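Local atomic coordinates of clavulanic acid biosynthesis oligopeptide binding protein 2 (Streptomyces clavuligerus, PDB entry 2WOL), a protein that probably binds oligopeptides as an extracellular solute-binding protein and belongs to the biosynthetic pathway of the beta-lactamase inhibitor clavulanic acid. Residues Ala15-Gly20 against Ser294-Pro299; Glu290-His295 against Leu532-Pro537; Thr355-Gln360 against Pro458-Phe463; Ile494-His499 against Ala507-Ala512. All blocks are in the same frame, centred on the assembly; numbering follows the deposited sequence.

Contact 1 (Ala15-Gly20 against Ser294-Pro299); sequences AGWDAG and SHTDNP
Trp17 lays the six-membered part of its indole against Thr296 and Asn298: CZ3 lies 3.8 Å from Thr296 CG2, and CZ2 lies 3.6 Å from Asn298 CB. Both carbons approach the ring obliquely. With CG anti to the backbone N (chi1 179°), the indole swings over to 294-299 and runs along it toward Asn298, although its CB starts out away from that segment. Arg293, just before the segment, adds a cation-pi contact to the indole. Trp17 is also one of the two central residues of a type II beta turn, Gly16 to Ala19, through which the N-terminal region docks on the short strand 296-297. Gly16 N donates to a lone pair of Ser294 O, and Asp18 N donates to Thr296 O at 3.0 Å with an N-H...O angle of 168°. Ser294 itself packs its CB against Gly16, while its OG bonds to Val291 O. Asp297 turns its carboxylate to the backbone just past the turn, where OD1 takes Gly20 N at 2.9 Å from above the carboxylate plane; OD2 bonds to Tyr551 OH. In return, Asp18 OD1 accepts Asn298 N at 2.7 Å, and water 1 joins Asp18 OD2 to Asn298 O.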
loop_
_atom_site.group_PDB
_atom_site.type_symbol
_atom_site.label_atom_id
_atom_site.label_comp_id
_atom_site.label_asym_id
_atom_site.label_seq_id
_atom_site.Cartn_x
_atom_site.Cartn_y
_atom_site.Cartn_z
ATOM N N ALA A 15 -14.629 -12.153 20.378
ATOM C CA ALA A 15 -13.488 -11.764 21.207
ATOM C C ALA A 15 -13.560 -10.333 21.733
ATOM O O ALA A 15 -12.923 -10.009 22.741
ATOM C CB ALA A 15 -12.183 -11.980 20.441
ATOM N N GLY A 16 -14.314 -9.483 21.041
ATOM C CA GLY A 16 -14.497 -8.092 21.446
ATOM C C GLY A 16 -14.072 -7.092 20.390
ATOM O O GLY A 16 -13.211 -7.382 19.557
ATOM N N TRP A 17 -14.682 -5.909 20.433
ATOM C CA TRP A 17 -14.320 -4.791 19.565
ATOM C C TRP A 17 -12.807 -4.558 19.567
ATOM O O TRP A 17 -12.188 -4.472 20.632
ATOM C CB TRP A 17 -15.047 -3.533 20.051
ATOM C CG TRP A 17 -14.753 -2.284 19.283
ATOM C CD1 TRP A 17 -13.860 -1.312 19.615
ATOM C CD2 TRP A 17 -15.378 -1.857 18.066
ATOM N NE1 TRP A 17 -13.877 -0.309 18.675
ATOM C CE2 TRP A 17 -14.803 -0.617 17.714
ATOM C CE3 TRP A 17 -16.367 -2.405 17.236
ATOM C CZ2 TRP A 17 -15.183 0.089 16.563
ATOM C CZ3 TRP A 17 -16.748 -1.705 16.093
ATOM C CH2 TRP A 17 -16.153 -0.470 15.768
ATOM N N ASP A 18 -12.225 -4.480 18.366
ATOM C CA ASP A 18 -10.793 -4.202 18.171
ATOM C C ASP A 18 -9.825 -5.262 18.716
ATOM O O ASP A 18 -8.619 -5.007 18.796
ATOM C CB ASP A 18 -10.408 -2.817 18.728
ATOM C CG ASP A 18 -10.449 -1.720 17.675
ATOM O OD1 ASP A 18 -10.805 -1.990 16.508
ATOM O OD2 ASP A 18 -10.108 -0.566 18.019
ATOM N N ALA A 19 -10.335 -6.445 19.061
ATOM C CA ALA A 19 -9.494 -7.501 19.633
ATOM C C ALA A 19 -8.370 -7.949 18.693
ATOM O O ALA A 19 -7.328 -8.433 19.147
ATOM C CB ALA A 19 -10.344 -8.687 20.061
ATOM N N GLY A 20 -8.595 -7.788 17.389
ATOM C CA GLY A 20 -7.607 -8.164 16.371
ATOM C C GLY A 20 -6.664 -7.044 15.962
ATOM O O GLY A 20 -5.884 -7.201 15.020
ATOM N N SER A 294 -18.546 -7.183 18.776
ATOM C CA SER A 294 -17.533 -8.079 19.319
ATOM C C SER A 294 -16.785 -8.851 18.226
ATOM O O SER A 294 -15.741 -9.450 18.493
ATOM C CB SER A 294 -18.154 -9.032 20.347
ATOM O OG SER A 294 -18.914 -10.051 19.724
ATOM N N HIS A 295 -17.327 -8.819 17.008
ATOM C CA HIS A 295 -16.736 -9.492 15.847
ATOM C C HIS A 295 -16.075 -8.505 14.881
ATOM O O HIS A 295 -15.737 -8.872 13.756
ATOM C CB HIS A 295 -17.807 -10.280 15.078
ATOM C CG HIS A 295 -18.529 -11.303 15.900
ATOM N ND1 HIS A 295 -17.902 -12.407 16.430
ATOM C CD2 HIS A 295 -19.830 -11.400 16.260
ATOM C CE1 HIS A 295 -18.782 -13.137 17.091
ATOM N NE2 HIS A 295 -19.961 -12.548 17.004
ATOM N N THR A 296 -15.882 -7.264 15.320
ATOM C CA THR A 296 -15.432 -6.198 14.429
ATOM C C THR A 296 -14.137 -5.531 14.903
ATOM O O THR A 296 -13.959 -5.268 16.096
ATOM C CB THR A 296 -16.544 -5.134 14.251
ATOM O OG1 THR A 296 -17.739 -5.784 13.809
ATOM C CG2 THR A 296 -16.152 -4.094 13.222
ATOM N N ASP A 297 -13.243 -5.277 13.947
ATOM C CA ASP A 297 -12.008 -4.528 14.164
ATOM C C ASP A 297 -12.043 -3.243 13.351
ATOM O O ASP A 297 -12.543 -3.230 12.227
ATOM C CB ASP A 297 -10.801 -5.376 13.754
ATOM C CG ASP A 297 -10.653 -6.616 14.609
ATOM O OD1 ASP A 297 -10.642 -6.479 15.849
ATOM O OD2 ASP A 297 -10.546 -7.727 14.051
ATOM N N ASN A 298 -11.511 -2.166 13.926
ATOM C CA ASN A 298 -11.553 -0.842 13.295
ATOM C C ASN A 298 -10.139 -0.238 13.177
ATOM O O ASN A 298 -9.845 0.791 13.784
ATOM C CB ASN A 298 -12.495 0.070 14.100
ATOM C CG ASN A 298 -12.831 1.387 13.393
ATOM O OD1 ASN A 298 -12.709 1.527 12.171
ATOM N ND2 ASN A 298 -13.274 2.360 14.178
ATOM N N PRO A 299 -9.253 -0.883 12.395
ATOM C CA PRO A 299 -7.866 -0.435 12.337
ATOM C C PRO A 299 -7.663 0.761 11.414
ATOM O O PRO A 299 -8.505 1.039 10.557
ATOM C CB PRO A 299 -7.148 -1.646 11.738
ATOM C CG PRO A 299 -8.158 -2.235 10.823
ATOM C CD PRO A 299 -9.483 -2.054 11.525
HETATM O O HOH W 1 -9.232 1.210 16.257
#

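Contact 2 (Glu290-His295 against Leu532-Pro537); sequences EVLRSH and LHFRNP
His295 meets Arg535 through two kinds of hydrogen bond, one direct and one through water. The direct bond joins the backbones: Arg535 N gives its hydrogen to His295 O at 2.9 Å, almost straight at 175°, and continues the antiparallel pairing of strands 296-297 and 523-534. At the ring, ND1 lies 2.6 Å from water 2, which sits in the imidazole plane and donates to Arg535 O. With CG between the backbone N and the carbonyl carbon (chi1 42°) and the chain extended to NE, Arg535 carries its guanidinium to Ser294 O, where NH1 bonds at 2.9 Å with the acceptor tilted from the guanidinium plane. NH2 reaches Gly16 O and NE is held by the carboxylate of Asp297; together the bonds should fix the rotation of the group, and the carboxylate probably offsets its charge.

The remaining contacts are apolar and aromatic. Phe534 CE1 comes to 3.5 Å from His295 CB, and His295 O lies over a face of the phenyl ring. The two side chains run side by side in the same direction, but their rings are oblique, with planes 54° and centroids 5.8 Å apart. Leu292 CD2 touches Phe534 CE1 at 3.9 Å, and Pro537 CG meets His295 CE1 at 3.8 Å.

The contact joins the end of the weakly bonded helix 290-293 to the end of strand 523-534 and the residues just after it. Leu264 and Ile265 of helix 257-265 touch Phe534, Arg285 of helix 280-288 packs on Leu292, and Thr12 O of the N-terminal region accepts from His295 NE2.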
loop_
_atom_site.group_PDB
_atom_site.type_symbol
_atom_site.label_atom_id
_atom_site.label_comp_id
_atom_site.label_asym_id
_atom_site.label_seq_id
_atom_site.Cartn_x
_atom_site.Cartn_y
_atom_site.Cartn_z
ATOM N N GLU A 290 -24.438 -5.164 19.837
ATOM C CA GLU A 290 -23.406 -5.520 20.812
ATOM C C GLU A 290 -22.689 -6.829 20.466
ATOM O O GLU A 290 -21.476 -6.941 20.649
ATOM C CB GLU A 290 -23.993 -5.561 22.233
ATOM C CG GLU A 290 -22.963 -5.599 23.375
ATOM C CD GLU A 290 -22.160 -4.302 23.555
ATOM O OE1 GLU A 290 -22.556 -3.237 23.024
ATOM O OE2 GLU A 290 -21.120 -4.355 24.250
ATOM N N VAL A 291 -23.437 -7.806 19.960
ATOM C CA VAL A 291 -22.842 -9.068 19.520
ATOM C C VAL A 291 -21.967 -8.848 18.278
ATOM O O VAL A 291 -20.827 -9.310 18.233
ATOM C CB VAL A 291 -23.908 -10.166 19.273
ATOM C CG1 VAL A 291 -23.267 -11.422 18.700
ATOM C CG2 VAL A 291 -24.643 -10.500 20.571
ATOM N N LEU A 292 -22.492 -8.128 17.290
ATOM C CA LEU A 292 -21.734 -7.840 16.068
ATOM C C LEU A 292 -20.477 -6.990 16.305
ATOM O O LEU A 292 -19.447 -7.212 15.661
ATOM C CB LEU A 292 -22.637 -7.206 15.002
ATOM C CG LEU A 292 -23.743 -8.092 14.406
ATOM C CD1 LEU A 292 -24.483 -7.339 13.310
ATOM C CD2 LEU A 292 -23.210 -9.421 13.873
ATOM N N ARG A 293 -20.557 -6.039 17.234
ATOM C CA ARG A 293 -19.402 -5.226 17.627
ATOM C C ARG A 293 -18.230 -6.088 18.086
ATOM O O ARG A 293 -17.070 -5.768 17.821
ATOM C CB ARG A 293 -19.771 -4.264 18.755
ATOM C CG ARG A 293 -20.487 -3.010 18.315
ATOM C CD ARG A 293 -20.645 -2.052 19.489
ATOM N NE ARG A 293 -19.382 -1.403 19.835
ATOM C CZ ARG A 293 -18.904 -0.322 19.225
ATOM N NH1 ARG A 293 -19.583 0.244 18.231
ATOM N NH2 ARG A 293 -17.745 0.199 19.606
ATOM N N SER A 294 -18.546 -7.183 18.776
ATOM C CA SER A 294 -17.533 -8.079 19.319
ATOM C C SER A 294 -16.785 -8.851 18.226
ATOM O O SER A 294 -15.741 -9.450 18.493
ATOM C CB SER A 294 -18.154 -9.032 20.347
ATOM O OG SER A 294 -18.914 -10.051 19.724
ATOM N N HIS A 295 -17.327 -8.819 17.008
ATOM C CA HIS A 295 -16.736 -9.492 15.847
ATOM C C HIS A 295 -16.075 -8.505 14.881
ATOM O O HIS A 295 -15.737 -8.872 13.756
ATOM C CB HIS A 295 -17.807 -10.280 15.078
ATOM C CG HIS A 295 -18.529 -11.303 15.900
ATOM N ND1 HIS A 295 -17.902 -12.407 16.430
ATOM C CD2 HIS A 295 -19.830 -11.400 16.260
ATOM C CE1 HIS A 295 -18.782 -13.137 17.091
ATOM N NE2 HIS A 295 -19.961 -12.548 17.004
ATOM N N LEU A 532 -13.498 -0.923 8.720
ATOM C CA LEU A 532 -14.144 -1.887 9.605
ATOM C C LEU A 532 -14.063 -3.282 9.006
ATOM O O LEU A 532 -14.678 -3.547 7.978
ATOM C CB LEU A 532 -15.608 -1.506 9.845
ATOM C CG LEU A 532 -15.872 -0.289 10.735
ATOM C CD1 LEU A 532 -17.302 0.157 10.607
ATOM C CD2 LEU A 532 -15.545 -0.579 12.187
ATOM N N HIS A 533 -13.290 -4.162 9.642
ATOM C CA HIS A 533 -13.223 -5.559 9.216
ATOM C C HIS A 533 -14.089 -6.421 10.119
ATOM O O HIS A 533 -14.096 -6.227 11.334
ATOM C CB HIS A 533 -11.794 -6.098 9.297
ATOM C CG HIS A 533 -10.806 -5.388 8.424
ATOM N ND1 HIS A 533 -11.022 -5.143 7.082
ATOM C CD2 HIS A 533 -9.565 -4.918 8.697
ATOM C CE1 HIS A 533 -9.966 -4.530 6.575
ATOM N NE2 HIS A 533 -9.067 -4.384 7.533
ATOM N N PHE A 534 -14.791 -7.383 9.520
ATOM C CA PHE A 534 -15.622 -8.338 10.261
ATOM C C PHE A 534 -14.965 -9.718 10.237
ATOM O O PHE A 534 -14.567 -10.205 9.183
ATOM C CB PHE A 534 -17.030 -8.403 9.650
ATOM C CG PHE A 534 -18.014 -9.204 10.463
ATOM C CD1 PHE A 534 -18.769 -8.589 11.462
ATOM C CD2 PHE A 534 -18.197 -10.567 10.228
ATOM C CE1 PHE A 534 -19.680 -9.321 12.221
ATOM C CE2 PHE A 534 -19.117 -11.312 10.991
ATOM C CZ PHE A 534 -19.854 -10.676 11.984
ATOM N N ARG A 535 -14.840 -10.335 11.407
ATOM C CA ARG A 535 -14.237 -11.665 11.517
ATOM C C ARG A 535 -15.231 -12.641 12.121
ATOM O O ARG A 535 -15.751 -12.415 13.218
ATOM C CB ARG A 535 -12.963 -11.632 12.377
ATOM C CG ARG A 535 -13.089 -10.777 13.632
ATOM C CD ARG A 535 -11.950 -10.967 14.632
ATOM N NE ARG A 535 -11.845 -9.746 15.423
ATOM C CZ ARG A 535 -12.592 -9.468 16.489
ATOM N NH1 ARG A 535 -13.468 -10.356 16.955
ATOM N NH2 ARG A 535 -12.450 -8.297 17.096
ATOM N N ASN A 536 -15.501 -13.731 11.414
ATOM C CA ASN A 536 -16.350 -14.766 11.986
ATOM C C ASN A 536 -15.636 -15.495 13.125
ATOM O O ASN A 536 -14.420 -15.688 13.067
ATOM C CB ASN A 536 -16.865 -15.700 10.902
ATOM C CG ASN A 536 -18.107 -15.152 10.229
ATOM O OD1 ASN A 536 -19.105 -14.871 10.894
ATOM N ND2 ASN A 536 -18.047 -14.967 8.914
ATOM N N PRO A 537 -16.379 -15.857 14.190
ATOM C CA PRO A 537 -15.733 -16.328 15.428
ATOM C C PRO A 537 -15.008 -17.686 15.361
ATOM O O PRO A 537 -14.189 -17.988 16.239
ATOM C CB PRO A 537 -16.891 -16.361 16.437
ATOM C CG PRO A 537 -18.123 -16.521 15.604
ATOM C CD PRO A 537 -17.848 -15.783 14.321
HETATM O O HOH W 2 -15.442 -12.933 15.768
#

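Contact 3 (Thr355-Gln360 against Pro458-Phe463); sequences TLPAHQ and PTEYGF
The capped N-terminus of helix 460-468 meets a type I beta turn, Leu356 to His359, and two residues do most of the joining: Glu460 from the first turn of the helix and Leu356 from the start of the beta turn. Glu460 bends at chi2 (88°), which brings its carboxylate across to the turn instead of letting it run straight on. OE2 then accepts Ala358 N at 2.8 Å, met nearly along its C-O bond, with an N-H...O angle of 143°. The same oxygen lies 3.2 Å from Pro357 CD and 3.3 Å from Ala358 CB, so carbon atoms of the turn also crowd this oxygen of a buried, probably ionised carboxylate.

The helix start is a classical N-cap. Thr459 points away from the beta turn, and its OG1 accepts Gly462 N at 3.1 Å and also bonds to Asp182 outside the two segments. Beside this cap, Leu356 enters with its two methyl groups divided between backbone and side chain. CD2 rests 3.5 Å from Pro458 O, whereas CD1 touches Phe463 CB at 3.8 Å and comes obliquely to the phenyl ring. The rings of Phe463 and Trp453 form an edge-to-face pair. Trp510 of helix 503-520 packs against both Ala358 and Glu460, and the carbonyl oxygens of Ala358 and His359 bond to Arg511 of that helix.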
loop_
_atom_site.group_PDB
_atom_site.type_symbol
_atom_site.label_atom_id
_atom_site.label_comp_id
_atom_site.label_asym_id
_atom_site.label_seq_id
_atom_site.Cartn_x
_atom_site.Cartn_y
_atom_site.Cartn_z
ATOM N N THR A 355 2.375 4.682 12.349
ATOM C CA THR A 355 3.156 3.440 12.296
ATOM C C THR A 355 4.628 3.709 12.016
ATOM O O THR A 355 5.488 2.876 12.313
ATOM C CB THR A 355 2.641 2.467 11.211
ATOM O OG1 THR A 355 2.377 3.187 9.998
ATOM C CG2 THR A 355 1.382 1.748 11.673
ATOM N N LEU A 356 4.913 4.871 11.434
ATOM C CA LEU A 356 6.275 5.200 11.026
ATOM C C LEU A 356 7.025 5.961 12.114
ATOM O O LEU A 356 6.456 6.852 12.749
ATOM C CB LEU A 356 6.269 5.993 9.718
ATOM C CG LEU A 356 5.537 5.362 8.530
ATOM C CD1 LEU A 356 5.656 6.268 7.322
ATOM C CD2 LEU A 356 6.065 3.968 8.207
ATOM N N PRO A 357 8.305 5.600 12.339
ATOM C CA PRO A 357 9.170 6.240 13.336
ATOM C C PRO A 357 9.179 7.767 13.289
ATOM O O PRO A 357 9.207 8.406 14.339
ATOM C CB PRO A 357 10.556 5.687 12.996
ATOM C CG PRO A 357 10.271 4.334 12.450
ATOM C CD PRO A 357 9.002 4.491 11.655
ATOM N N ALA A 358 9.140 8.344 12.088
ATOM C CA ALA A 358 9.240 9.793 11.929
ATOM C C ALA A 358 7.962 10.563 12.261
ATOM O O ALA A 358 7.977 11.796 12.292
ATOM C CB ALA A 358 9.721 10.147 10.533
ATOM N N HIS A 359 6.864 9.850 12.509
ATOM C CA HIS A 359 5.612 10.496 12.898
ATOM C C HIS A 359 5.846 11.559 13.974
ATOM O O HIS A 359 6.510 11.309 14.985
ATOM C CB HIS A 359 4.593 9.465 13.379
ATOM C CG HIS A 359 3.255 10.048 13.700
ATOM N ND1 HIS A 359 2.829 10.266 14.993
ATOM C CD2 HIS A 359 2.248 10.464 12.895
ATOM C CE1 HIS A 359 1.614 10.787 14.971
ATOM N NE2 HIS A 359 1.239 10.919 13.711
ATOM N N GLN A 360 5.305 12.752 13.739
ATOM C CA GLN A 360 5.566 13.897 14.609
ATOM C C GLN A 360 4.364 14.825 14.705
ATOM O O GLN A 360 3.475 14.795 13.847
ATOM C CB GLN A 360 6.763 14.693 14.079
ATOM C CG GLN A 360 6.496 15.339 12.714
ATOM C CD GLN A 360 7.667 16.134 12.173
ATOM O OE1 GLN A 360 8.439 16.732 12.928
ATOM N NE2 GLN A 360 7.800 16.158 10.847
ATOM N N PRO A 458 6.076 -0.318 4.261
ATOM C CA PRO A 458 5.841 0.518 5.445
ATOM C C PRO A 458 7.072 1.240 6.002
ATOM O O PRO A 458 7.494 0.981 7.135
ATOM C CB PRO A 458 5.278 -0.478 6.464
ATOM C CG PRO A 458 5.919 -1.769 6.100
ATOM C CD PRO A 458 6.108 -1.753 4.606
ATOM N N THR A 459 7.627 2.144 5.199
ATOM C CA THR A 459 8.732 2.992 5.632
ATOM C C THR A 459 8.456 4.422 5.204
ATOM O O THR A 459 7.578 4.678 4.368
ATOM C CB THR A 459 10.089 2.576 5.009
ATOM O OG1 THR A 459 10.043 2.766 3.591
ATOM C CG2 THR A 459 10.431 1.125 5.329
ATOM N N GLU A 460 9.224 5.351 5.765
ATOM C CA GLU A 460 9.115 6.757 5.393
ATOM C C GLU A 460 9.406 6.985 3.909
ATOM O O GLU A 460 8.721 7.779 3.257
ATOM C CB GLU A 460 10.027 7.626 6.258
ATOM C CG GLU A 460 9.565 7.785 7.698
ATOM C CD GLU A 460 10.073 6.689 8.618
ATOM O OE1 GLU A 460 10.490 5.620 8.125
ATOM O OE2 GLU A 460 10.052 6.897 9.846
ATOM N N TYR A 461 10.406 6.282 3.372
ATOM C CA TYR A 461 10.685 6.379 1.943
ATOM C C TYR A 461 9.494 5.899 1.124
ATOM O O TYR A 461 9.032 6.600 0.226
ATOM C CB TYR A 461 11.946 5.610 1.523
ATOM C CG TYR A 461 12.234 5.826 0.055
ATOM C CD1 TYR A 461 13.010 6.903 -0.365
ATOM C CD2 TYR A 461 11.681 4.988 -0.919
ATOM C CE1 TYR A 461 13.252 7.136 -1.716
ATOM C CE2 TYR A 461 11.916 5.210 -2.271
ATOM C CZ TYR A 461 12.702 6.284 -2.661
ATOM O OH TYR A 461 12.928 6.503 -3.999
ATOM N N GLY A 462 9.008 4.700 1.437
ATOM C CA GLY A 462 7.863 4.133 0.736
ATOM C C GLY A 462 6.651 5.045 0.784
ATOM O O GLY A 462 5.935 5.190 -0.205
ATOM N N PHE A 463 6.427 5.669 1.938
ATOM C CA PHE A 463 5.265 6.527 2.099
ATOM C C PHE A 463 5.405 7.892 1.428
ATOM O O PHE A 463 4.501 8.336 0.709
ATOM C CB PHE A 463 4.901 6.708 3.578
ATOM C CG PHE A 463 3.633 7.487 3.775
ATOM C CD1 PHE A 463 2.402 6.841 3.738
ATOM C CD2 PHE A 463 3.668 8.866 3.943
ATOM C CE1 PHE A 463 1.221 7.554 3.877
ATOM C CE2 PHE A 463 2.489 9.592 4.091
ATOM C CZ PHE A 463 1.269 8.938 4.061
#

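Contact 4 (Ile494-His499 against Ala507-Ala512); sequences IDETLH and AELWRA
Thr497 and Trp510 meet across a pair of nearly antiparallel helices, 488-499 and 503-520, consecutive in the chain and joined by a short connection as a helical hairpin. The short axis segments run at 167° to each other and are 9.2 Å apart at closest approach.

Thr497 crosses the indole at about a right angle. Its CB points toward the partner helix and comes 3.4 Å from Trp510 NE1. From there the side chain divides. CG2 lies over the face of the five-membered ring, 3.6 Å from its centroid and only 14° off the normal, a clear CH-pi contact; it also touches Leu509 CB. The hydroxyl takes the other branch: chi1 of 71° sets OG1 between the backbone N and the carbonyl carbon, where it donates back within its own helix to a lone pair of Ile494 O at 2.7 Å. That carbonyl also accepts Leu498 N. OG1 also lies against Trp510 CZ2.

On the flanks, Ile494 CG1 packs obliquely on Trp510 CH2 at 3.8 Å, and Glu496 crosses Leu509 with its extended chain, OE1 coming 3.7 Å from Leu509 CD2. Tyr461 of helix 460-468 touches both Ile494 and Trp510. Although Thr497 OG1 and Trp510 NE1 are close, they do not bond directly; water 3, lying in the indole plane, accepts from Trp510 NE1 at 3.0 Å and donates to Thr497 OG1 at 2.9 Å.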
loop_
_atom_site.group_PDB
_atom_site.type_symbol
_atom_site.label_atom_id
_atom_site.label_comp_id
_atom_site.label_asym_id
_atom_site.label_seq_id
_atom_site.Cartn_x
_atom_site.Cartn_y
_atom_site.Cartn_z
ATOM N N ILE A 494 16.207 13.332 1.416
ATOM C CA ILE A 494 15.780 11.966 1.115
ATOM C C ILE A 494 16.999 11.085 0.819
ATOM O O ILE A 494 17.138 9.996 1.384
ATOM C CB ILE A 494 14.740 11.923 -0.042
ATOM C CG1 ILE A 494 13.416 12.556 0.413
ATOM C CG2 ILE A 494 14.523 10.482 -0.539
ATOM C CD1 ILE A 494 12.364 12.682 -0.673
ATOM N N ASP A 495 17.894 11.571 -0.041
ATOM C CA ASP A 495 19.130 10.850 -0.341
ATOM C C ASP A 495 19.924 10.562 0.933
ATOM O O ASP A 495 20.452 9.461 1.103
ATOM C CB ASP A 495 19.985 11.626 -1.350
ATOM C CG ASP A 495 19.426 11.566 -2.767
ATOM O OD1 ASP A 495 18.522 10.741 -3.034
ATOM O OD2 ASP A 495 19.903 12.345 -3.623
ATOM N N GLU A 496 19.992 11.538 1.839
ATOM C CA GLU A 496 20.726 11.346 3.092
ATOM C C GLU A 496 20.145 10.218 3.950
ATOM O O GLU A 496 20.896 9.406 4.494
ATOM C CB GLU A 496 20.828 12.643 3.899
ATOM C CG GLU A 496 21.837 12.550 5.039
ATOM C CD GLU A 496 22.054 13.857 5.778
ATOM O OE1 GLU A 496 21.648 14.925 5.271
ATOM O OE2 GLU A 496 22.644 13.803 6.880
ATOM N N THR A 497 18.817 10.156 4.060
ATOM C CA THR A 497 18.173 9.089 4.836
ATOM C C THR A 497 18.575 7.705 4.325
ATOM O O THR A 497 18.792 6.787 5.114
ATOM C CB THR A 497 16.620 9.184 4.840
ATOM O OG1 THR A 497 16.097 8.839 3.551
ATOM C CG2 THR A 497 16.137 10.572 5.241
ATOM N N LEU A 498 18.697 7.581 3.004
ATOM C CA LEU A 498 18.941 6.290 2.357
ATOM C C LEU A 498 20.300 5.662 2.676
ATOM O O LEU A 498 20.451 4.442 2.572
ATOM C CB LEU A 498 18.725 6.391 0.844
ATOM C CG LEU A 498 17.270 6.594 0.405
ATOM C CD1 LEU A 498 17.187 6.882 -1.084
ATOM C CD2 LEU A 498 16.392 5.400 0.778
ATOM N N HIS A 499 21.272 6.485 3.073
ATOM C CA HIS A 499 22.581 5.976 3.508
ATOM C C HIS A 499 22.835 6.128 5.010
ATOM O O HIS A 499 23.910 5.766 5.499
ATOM C CB HIS A 499 23.726 6.605 2.702
ATOM C CG HIS A 499 23.973 8.049 3.015
ATOM N ND1 HIS A 499 23.740 9.057 2.105
ATOM C CD2 HIS A 499 24.447 8.653 4.131
ATOM C CE1 HIS A 499 24.053 10.219 2.648
ATOM N NE2 HIS A 499 24.482 10.001 3.879
ATOM N N ALA A 507 15.163 9.022 11.242
ATOM C CA ALA A 507 13.846 9.548 11.600
ATOM C C ALA A 507 13.839 11.078 11.677
ATOM O O ALA A 507 12.898 11.720 11.201
ATOM C CB ALA A 507 13.365 8.937 12.912
ATOM N N GLU A 508 14.889 11.660 12.258
ATOM C CA GLU A 508 15.000 13.116 12.364
ATOM C C GLU A 508 15.128 13.784 11.002
ATOM O O GLU A 508 14.566 14.854 10.779
ATOM C CB GLU A 508 16.166 13.528 13.273
ATOM C CG GLU A 508 15.884 13.372 14.765
ATOM C CD GLU A 508 14.594 14.058 15.202
ATOM O OE1 GLU A 508 14.461 15.288 15.003
ATOM O OE2 GLU A 508 13.712 13.362 15.746
ATOM N N LEU A 509 15.872 13.155 10.098
ATOM C CA LEU A 509 15.975 13.638 8.727
ATOM C C LEU A 509 14.611 13.607 8.041
ATOM O O LEU A 509 14.242 14.553 7.352
ATOM C CB LEU A 509 16.995 12.820 7.935
ATOM C CG LEU A 509 18.471 13.057 8.272
ATOM C CD1 LEU A 509 19.312 11.904 7.748
ATOM C CD2 LEU A 509 18.975 14.397 7.736
ATOM N N TRP A 510 13.864 12.522 8.245
ATOM C CA TRP A 510 12.528 12.405 7.662
ATOM C C TRP A 510 11.556 13.445 8.202
ATOM O O TRP A 510 10.700 13.935 7.464
ATOM C CB TRP A 510 11.969 10.993 7.823
ATOM C CG TRP A 510 12.454 10.062 6.757
ATOM C CD1 TRP A 510 13.244 8.960 6.923
ATOM C CD2 TRP A 510 12.186 10.155 5.349
ATOM N NE1 TRP A 510 13.479 8.359 5.710
ATOM C CE2 TRP A 510 12.844 9.073 4.727
ATOM C CE3 TRP A 510 11.444 11.046 4.554
ATOM C CZ2 TRP A 510 12.791 8.858 3.346
ATOM C CZ3 TRP A 510 11.392 10.831 3.181
ATOM C CH2 TRP A 510 12.061 9.748 2.590
ATOM N N ARG A 511 11.702 13.785 9.479
ATOM C CA ARG A 511 10.912 14.854 10.085
ATOM C C ARG A 511 11.197 16.203 9.438
ATOM O O ARG A 511 10.281 17.000 9.236
ATOM C CB ARG A 511 11.134 14.915 11.596
ATOM C CG ARG A 511 10.463 13.778 12.319
ATOM C CD ARG A 511 10.786 13.743 13.789
ATOM N NE ARG A 511 9.927 12.756 14.432
ATOM C CZ ARG A 511 10.090 12.283 15.662
ATOM N NH1 ARG A 511 11.105 12.689 16.416
ATOM N NH2 ARG A 511 9.233 11.387 16.132
ATOM N N ALA A 512 12.463 16.447 9.099
ATOM C CA ALA A 512 12.842 17.655 8.373
ATOM C C ALA A 512 12.239 17.671 6.963
ATOM O O ALA A 512 11.774 18.713 6.498
ATOM C CB ALA A 512 14.358 17.802 8.310
HETATM O O HOH W 3 15.083 6.254 4.216
#

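The four contacts form two separate pairs. Contacts 1 and 2 share Ser294 and His295, have centres about 6 Å apart and reach the same sheet; Arg535 links them by bonding to Gly16 and Asp297. Contacts 3 and 4, centres about 11 Å apart, are linked by Arg511 to the carbonyls of Ala358 and His359 and by Trp510 against Glu460. Contact 1, only partly buried, combines backbone and carboxylate hydrogen bonds with the packing of one indole. Contact 2, beside it and buried, adds aromatic packing. Contact 3, buried too, pairs one hydrogen bond with leucine packing. Contact 4, also buried, lies between two helices and has no direct hydrogen bond across it, with a CH-pi contact and a bridging water instead.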